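Local coordinates for protein cadherin-23 (PDB 5UZ8) that probably serves as a calcium-dependent adhesion protein of hearing and mechanotransduction, built from tandem cadherin repeats joined by calcium-binding linkers, at residues D215-F228 with M245-L258. Sequence-based numbering, arbitrary orientation.
With CA (calcium ion), chain E; CA (calcium ion), chain F; CA (calcium ion), chain G; GSH (glutathione), chain L.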
loop_
_atom_site.group_PDB
_atom_site.type_symbol
_atom_site.label_atom_id
_atom_site.label_comp_id
_atom_site.label_asym_id
_atom_site.label_seq_id
_atom_site.Cartn_x
_atom_site.Cartn_y
_atom_site.Cartn_z
ATOM N N ASP A 215 15.001 -17.039 -1.893
ATOM C CA ASP A 215 15.476 -18.098 -2.779
ATOM C C ASP A 215 15.006 -19.476 -2.330
ATOM O O ASP A 215 14.985 -19.776 -1.129
ATOM C CB ASP A 215 16.991 -18.085 -2.813
ATOM C CG ASP A 215 17.568 -18.839 -3.979
ATOM O OD1 ASP A 215 17.025 -18.754 -5.117
ATOM O OD2 ASP A 215 18.607 -19.511 -3.742
ATOM N N VAL A 216 14.657 -20.289 -3.307
ATOM C CA VAL A 216 14.531 -21.737 -3.188
ATOM C C VAL A 216 15.597 -22.302 -4.114
ATOM O O VAL A 216 15.932 -21.688 -5.152
ATOM C CB VAL A 216 13.127 -22.175 -3.669
ATOM C CG1 VAL A 216 12.974 -23.678 -3.800
ATOM C CG2 VAL A 216 12.111 -21.599 -2.708
ATOM N N ASN A 217 16.176 -23.428 -3.731
ATOM C CA ASN A 217 17.170 -24.039 -4.600
ATOM C C ASN A 217 16.442 -24.731 -5.755
ATOM O O ASN A 217 16.150 -25.921 -5.667
ATOM C CB ASN A 217 18.026 -25.064 -3.850
ATOM C CG ASN A 217 19.197 -25.527 -4.685
ATOM O OD1 ASN A 217 19.766 -24.736 -5.444
ATOM N ND2 ASN A 217 19.529 -26.802 -4.603
ATOM N N ASP A 218 16.102 -24.001 -6.818
ATOM C CA ASP A 218 15.365 -24.600 -7.934
ATOM C C ASP A 218 16.156 -24.612 -9.237
ATOM O O ASP A 218 15.602 -24.945 -10.256
ATOM C CB ASP A 218 13.994 -23.962 -8.133
ATOM C CG ASP A 218 14.030 -22.409 -8.314
ATOM O OD1 ASP A 218 15.040 -21.714 -8.059
ATOM O OD2 ASP A 218 12.951 -21.874 -8.698
ATOM N N CYS A 219 17.437 -24.283 -9.183
ATOM C CA CYS A 219 18.286 -24.294 -10.376
ATOM C C CYS A 219 19.466 -25.259 -10.177
ATOM O O CYS A 219 20.218 -25.161 -9.212
ATOM C CB CYS A 219 18.753 -22.899 -10.708
ATOM S SG CYS A 219 17.321 -21.812 -10.919
ATOM N N ARG A 220 19.598 -26.207 -11.103
ATOM C CA ARG A 220 20.686 -27.148 -11.048
ATOM C C ARG A 220 21.922 -26.521 -11.687
ATOM O O ARG A 220 21.819 -25.680 -12.572
ATOM C CB ARG A 220 20.320 -28.491 -11.712
ATOM C CG ARG A 220 20.365 -28.447 -13.222
ATOM C CD ARG A 220 19.816 -29.690 -13.854
ATOM N NE ARG A 220 20.616 -30.868 -13.558
ATOM C CZ ARG A 220 20.392 -32.060 -14.094
ATOM N NH1 ARG A 220 19.445 -32.220 -15.012
ATOM N NH2 ARG A 220 21.140 -33.108 -13.739
ATOM N N PRO A 221 23.103 -26.914 -11.218
ATOM C CA PRO A 221 24.361 -26.510 -11.849
ATOM C C PRO A 221 24.432 -26.917 -13.321
ATOM O O PRO A 221 23.905 -27.976 -13.682
ATOM C CB PRO A 221 25.398 -27.270 -11.049
ATOM C CG PRO A 221 24.755 -27.501 -9.724
ATOM C CD PRO A 221 23.318 -27.753 -10.025
ATOM N N GLN A 222 25.019 -26.067 -14.153
ATOM C CA GLN A 222 25.137 -26.327 -15.599
ATOM C C GLN A 222 26.530 -26.086 -16.029
ATOM O O GLN A 222 27.120 -25.059 -15.653
ATOM C CB GLN A 222 24.411 -25.277 -16.493
ATOM C CG GLN A 222 22.973 -25.121 -16.373
ATOM C CD GLN A 222 22.501 -24.037 -17.347
ATOM O OE1 GLN A 222 22.448 -22.835 -17.005
ATOM N NE2 GLN A 222 22.225 -24.447 -18.574
ATOM N N PHE A 223 27.009 -26.956 -16.911
ATOM C CA PHE A 223 28.161 -26.633 -17.757
ATOM C C PHE A 223 27.723 -26.064 -19.127
ATOM O O PHE A 223 26.600 -26.284 -19.608
ATOM C CB PHE A 223 29.009 -27.882 -17.938
ATOM C CG PHE A 223 29.633 -28.382 -16.664
ATOM C CD1 PHE A 223 30.887 -27.934 -16.262
ATOM C CD2 PHE A 223 28.979 -29.298 -15.863
ATOM C CE1 PHE A 223 31.481 -28.410 -15.101
ATOM C CE2 PHE A 223 29.563 -29.787 -14.691
ATOM C CZ PHE A 223 30.812 -29.331 -14.306
ATOM N N SER A 224 28.645 -25.369 -19.778
ATOM C CA SER A 224 28.348 -24.664 -21.035
ATOM C C SER A 224 28.079 -25.586 -22.222
ATOM O O SER A 224 27.363 -25.212 -23.152
ATOM C CB SER A 224 29.504 -23.735 -21.391
ATOM O OG SER A 224 30.674 -24.485 -21.654
ATOM N N LYS A 225 28.661 -26.785 -22.193
ATOM C CA LYS A 225 28.421 -27.771 -23.232
ATOM C C LYS A 225 28.580 -29.177 -22.663
ATOM O O LYS A 225 29.132 -29.334 -21.589
ATOM C CB LYS A 225 29.386 -27.517 -24.404
ATOM C CG LYS A 225 30.855 -27.592 -24.038
ATOM C CD LYS A 225 31.748 -27.190 -25.197
ATOM C CE LYS A 225 33.194 -27.185 -24.758
ATOM N NZ LYS A 225 34.125 -27.017 -25.896
ATOM N N PRO A 226 28.077 -30.192 -23.379
ATOM C CA PRO A 226 28.084 -31.542 -22.863
ATOM C C PRO A 226 29.397 -32.319 -23.022
ATOM O O PRO A 226 29.511 -33.418 -22.460
ATOM C CB PRO A 226 26.953 -32.218 -23.653
ATOM C CG PRO A 226 26.966 -31.516 -24.982
ATOM C CD PRO A 226 27.299 -30.088 -24.633
ATOM N N GLN A 227 30.363 -31.791 -23.778
ATOM C CA GLN A 227 31.604 -32.533 -24.076
ATOM C C GLN A 227 32.766 -31.553 -24.203
ATOM O O GLN A 227 32.733 -30.634 -25.025
ATOM C CB GLN A 227 31.448 -33.378 -25.343
ATOM C CG GLN A 227 32.653 -34.253 -25.719
ATOM C CD GLN A 227 32.870 -35.433 -24.773
ATOM O OE1 GLN A 227 32.083 -36.394 -24.761
ATOM N NE2 GLN A 227 33.943 -35.382 -23.995
ATOM N N PHE A 228 33.750 -31.707 -23.323
ATOM C CA PHE A 228 34.995 -30.976 -23.425
ATOM C C PHE A 228 36.040 -31.999 -23.817
ATOM O O PHE A 228 35.883 -33.189 -23.527
ATOM C CB PHE A 228 35.389 -30.368 -22.100
ATOM C CG PHE A 228 34.482 -29.262 -21.657
ATOM C CD1 PHE A 228 33.237 -29.546 -21.123
ATOM C CD2 PHE A 228 34.866 -27.938 -21.789
ATOM C CE1 PHE A 228 32.399 -28.525 -20.708
ATOM C CE2 PHE A 228 34.012 -26.909 -21.399
ATOM C CZ PHE A 228 32.784 -27.205 -20.856
ATOM N N MET A 245 37.565 -26.738 -14.929
ATOM C CA MET A 245 36.158 -26.937 -15.230
ATOM C C MET A 245 35.378 -25.866 -14.483
ATOM O O MET A 245 35.728 -25.506 -13.344
ATOM C CB MET A 245 35.704 -28.323 -14.787
ATOM C CG MET A 245 36.431 -29.475 -15.477
ATOM S SD MET A 245 36.391 -29.424 -17.274
ATOM C CE MET A 245 34.641 -29.605 -17.598
ATOM N N LEU A 246 34.325 -25.362 -15.120
ATOM C CA LEU A 246 33.524 -24.282 -14.534
ATOM C C LEU A 246 32.046 -24.497 -14.842
ATOM O O LEU A 246 31.628 -24.558 -15.993
ATOM C CB LEU A 246 34.001 -22.913 -15.053
ATOM C CG LEU A 246 33.218 -21.693 -14.544
ATOM C CD1 LEU A 246 33.478 -21.441 -13.053
ATOM C CD2 LEU A 246 33.541 -20.450 -15.350
ATOM N N ALA A 247 31.255 -24.654 -13.792
ATOM C CA ALA A 247 29.808 -24.701 -13.907
ATOM C C ALA A 247 29.205 -23.415 -13.333
ATOM O O ALA A 247 29.885 -22.684 -12.598
ATOM C CB ALA A 247 29.270 -25.908 -13.176
ATOM N N THR A 248 27.957 -23.146 -13.715
ATOM C CA THR A 248 27.183 -22.017 -13.204
ATOM C C THR A 248 25.912 -22.511 -12.530
ATOM O O THR A 248 25.409 -23.597 -12.829
ATOM C CB THR A 248 26.786 -21.022 -14.310
ATOM O OG1 THR A 248 26.012 -21.689 -15.316
ATOM C CG2 THR A 248 28.028 -20.402 -14.940
ATOM N N ASP A 249 25.372 -21.687 -11.652
ATOM C CA ASP A 249 24.162 -22.011 -10.916
ATOM C C ASP A 249 23.486 -20.703 -10.566
ATOM O O ASP A 249 24.111 -19.816 -9.998
ATOM C CB ASP A 249 24.527 -22.829 -9.666
ATOM C CG ASP A 249 23.321 -23.303 -8.872
ATOM O OD1 ASP A 249 22.413 -22.493 -8.558
ATOM O OD2 ASP A 249 23.301 -24.497 -8.487
ATOM N N GLN A 250 22.229 -20.561 -10.983
ATOM C CA GLN A 250 21.523 -19.281 -10.937
ATOM C C GLN A 250 20.957 -18.897 -9.559
ATOM O O GLN A 250 20.512 -17.782 -9.376
ATOM C CB GLN A 250 20.397 -19.294 -11.963
ATOM C CG GLN A 250 20.884 -19.464 -13.417
ATOM C CD GLN A 250 21.930 -18.462 -13.789
ATOM O OE1 GLN A 250 21.647 -17.258 -13.787
ATOM N NE2 GLN A 250 23.123 -18.936 -14.191
ATOM N N ASP A 251 20.958 -19.831 -8.625
ATOM C CA ASP A 251 20.451 -19.595 -7.264
ATOM C C ASP A 251 21.357 -18.665 -6.443
ATOM O O ASP A 251 22.321 -18.093 -6.943
ATOM C CB ASP A 251 20.225 -20.938 -6.556
ATOM C CG ASP A 251 19.138 -21.760 -7.211
ATOM O OD1 ASP A 251 18.048 -21.192 -7.482
ATOM O OD2 ASP A 251 19.368 -22.975 -7.461
ATOM N N GLU A 252 20.975 -18.456 -5.195
ATOM C CA GLU A 252 21.633 -17.529 -4.300
ATOM C C GLU A 252 22.377 -18.265 -3.177
ATOM O O GLU A 252 21.903 -19.267 -2.645
ATOM C CB GLU A 252 20.555 -16.615 -3.686
ATOM C CG GLU A 252 21.096 -15.471 -2.845
ATOM C CD GLU A 252 20.020 -14.493 -2.382
ATOM O OE1 GLU A 252 18.806 -14.742 -2.496
ATOM O OE2 GLU A 252 20.403 -13.436 -1.866
ATOM N N GLY A 253 23.498 -17.697 -2.758
ATOM C CA GLY A 253 24.186 -18.168 -1.540
ATOM C C GLY A 253 24.607 -19.633 -1.654
ATOM O O GLY A 253 25.078 -20.067 -2.715
ATOM N N SER A 254 24.402 -20.392 -0.579
ATOM C CA SER A 254 24.770 -21.807 -0.575
ATOM C C SER A 254 24.072 -22.593 -1.700
ATOM O O SER A 254 24.633 -23.564 -2.201
ATOM C CB SER A 254 24.510 -22.448 0.799
ATOM O OG SER A 254 23.142 -22.338 1.162
ATOM N N ASN A 255 22.890 -22.137 -2.143
ATOM C CA ASN A 255 22.154 -22.795 -3.232
ATOM C C ASN A 255 22.860 -22.750 -4.599
ATOM O O ASN A 255 22.485 -23.492 -5.513
ATOM C CB ASN A 255 20.710 -22.270 -3.338
ATOM C CG ASN A 255 19.860 -22.650 -2.134
ATOM O OD1 ASN A 255 20.162 -23.629 -1.436
ATOM N ND2 ASN A 255 18.806 -21.852 -1.855
ATOM N N SER A 256 23.847 -21.861 -4.725
ATOM C CA SER A 256 24.673 -21.769 -5.923
ATOM C C SER A 256 26.169 -21.888 -5.626
ATOM O O SER A 256 26.995 -21.661 -6.515
ATOM C CB SER A 256 24.369 -20.471 -6.672
ATOM O OG SER A 256 24.589 -19.336 -5.855
ATOM N N GLN A 257 26.517 -22.346 -4.436
ATOM C CA GLN A 257 27.914 -22.658 -4.113
ATOM C C GLN A 257 28.249 -24.068 -4.596
ATOM O O GLN A 257 27.612 -25.014 -4.174
ATOM C CB GLN A 257 28.151 -22.537 -2.600
ATOM C CG GLN A 257 28.458 -21.113 -2.153
ATOM C CD GLN A 257 29.717 -20.602 -2.819
ATOM O OE1 GLN A 257 30.822 -21.098 -2.554
ATOM N NE2 GLN A 257 29.550 -19.682 -3.787
ATOM N N LEU A 258 29.238 -24.201 -5.469
ATOM C CA LEU A 258 29.438 -25.449 -6.208
ATOM C C LEU A 258 30.674 -26.187 -5.776
ATOM O O LEU A 258 31.722 -25.569 -5.515
ATOM C CB LEU A 258 29.560 -25.150 -7.703
ATOM C CG LEU A 258 28.386 -24.421 -8.336
ATOM C CD1 LEU A 258 28.650 -24.103 -9.807
ATOM C CD2 LEU A 258 27.115 -25.233 -8.175
HETATM CA CA CA E . 21.224 -24.428 -7.236
HETATM CA CA CA F . 16.178 -20.033 -6.856
HETATM CA CA CA G . 13.419 -19.718 -9.647
HETATM N N1 GSH L . 9.893 -22.104 -15.123
HETATM C CA1 GSH L . 10.210 -22.469 -13.750
HETATM C C1 GSH L . 9.393 -21.610 -12.815
HETATM O O11 GSH L . 8.670 -20.720 -13.323
HETATM O O12 GSH L . 9.504 -21.808 -11.580
HETATM C CB1 GSH L . 11.712 -22.292 -13.454
HETATM C CG1 GSH L . 12.158 -20.835 -13.559
HETATM C CD1 GSH L . 13.541 -20.648 -12.979
HETATM O OE1 GSH L . 13.742 -20.708 -11.769
HETATM N N2 GSH L . 14.497 -20.371 -13.858
HETATM C CA2 GSH L . 15.834 -19.970 -13.471
HETATM C C2 GSH L . 16.206 -18.647 -14.076
HETATM O O2 GSH L . 17.381 -18.408 -14.297
HETATM C CB2 GSH L . 16.822 -21.065 -13.871
HETATM S SG2 GSH L . 16.429 -22.559 -12.946
HETATM N N3 GSH L . 15.211 -17.771 -14.274
HETATM C CA3 GSH L . 15.420 -16.425 -14.773
HETATM C C3 GSH L . 14.750 -16.188 -16.111
HETATM O O31 GSH L . 14.965 -15.083 -16.659
HETATM O O32 GSH L . 13.986 -17.061 -16.600
HETATM O O HOH W 1 16.944 -15.149 -0.650
HETATM O O HOH W 2 17.073 -22.135 0.190
HETATM O O HOH W 3 23.316 -21.784 -14.632
HETATM O O HOH W 4 27.148 -22.822 -17.765
HETATM O O HOH W 5 31.457 -25.019 -18.551
HETATM O O HOH W 6 11.022 -19.938 -10.118
#
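Asp251 touches Asp215, Asn217, Asp218 and Cys219 with successive atoms of its side chain. Its CB lies 3.5 Å from Asp215 OD2; beyond it CG, anti to the carbonyl carbon (chi1 -65°), lies between two calcium ions, 3.4 Å from each. OD1 binds one at 2.3 Å, together with Asp215 OD1, Val216 O and Asp218 OD1. OD2 binds the other, which is also held by Asn217 OD1, Cys219 O, Asn255 O and both oxygens of Asp249. The syn lone pair of Asp251 OD2 accepts from Cys219 N at 2.9 Å. Asn217 OD1 comes within 2.7 Å of Asp251 OD2, a closeness explained by the shared metal. Such bridging is characteristic of the calcium-binding linker between consecutive cadherin repeats; Glu127, Glu180 and Asp299 complete these two sites. Asp215 OD2, the oxygen not on calcium, is gripped from opposite faces of its carboxylate by Glu252 N and by Asn255 ND2 (3.0 Å, N-H...O angle 168°). With an alanine at Asn255, that oxygen would probably lose the ND2 donor on one face, and a gap would open beside Asn217 CB. Farther along, Gln222 and Thr248 form an antiparallel hydrogen-bonded pair, with Gln222 N to Thr248 O at 2.8 Å. Ala247 CB makes a CH-pi contact over the centre of the Phe223 ring, 3.9 Å from its centroid, and Met245 CE makes another over one face of the Phe228 ring, offset toward its rim, 20° off the normal.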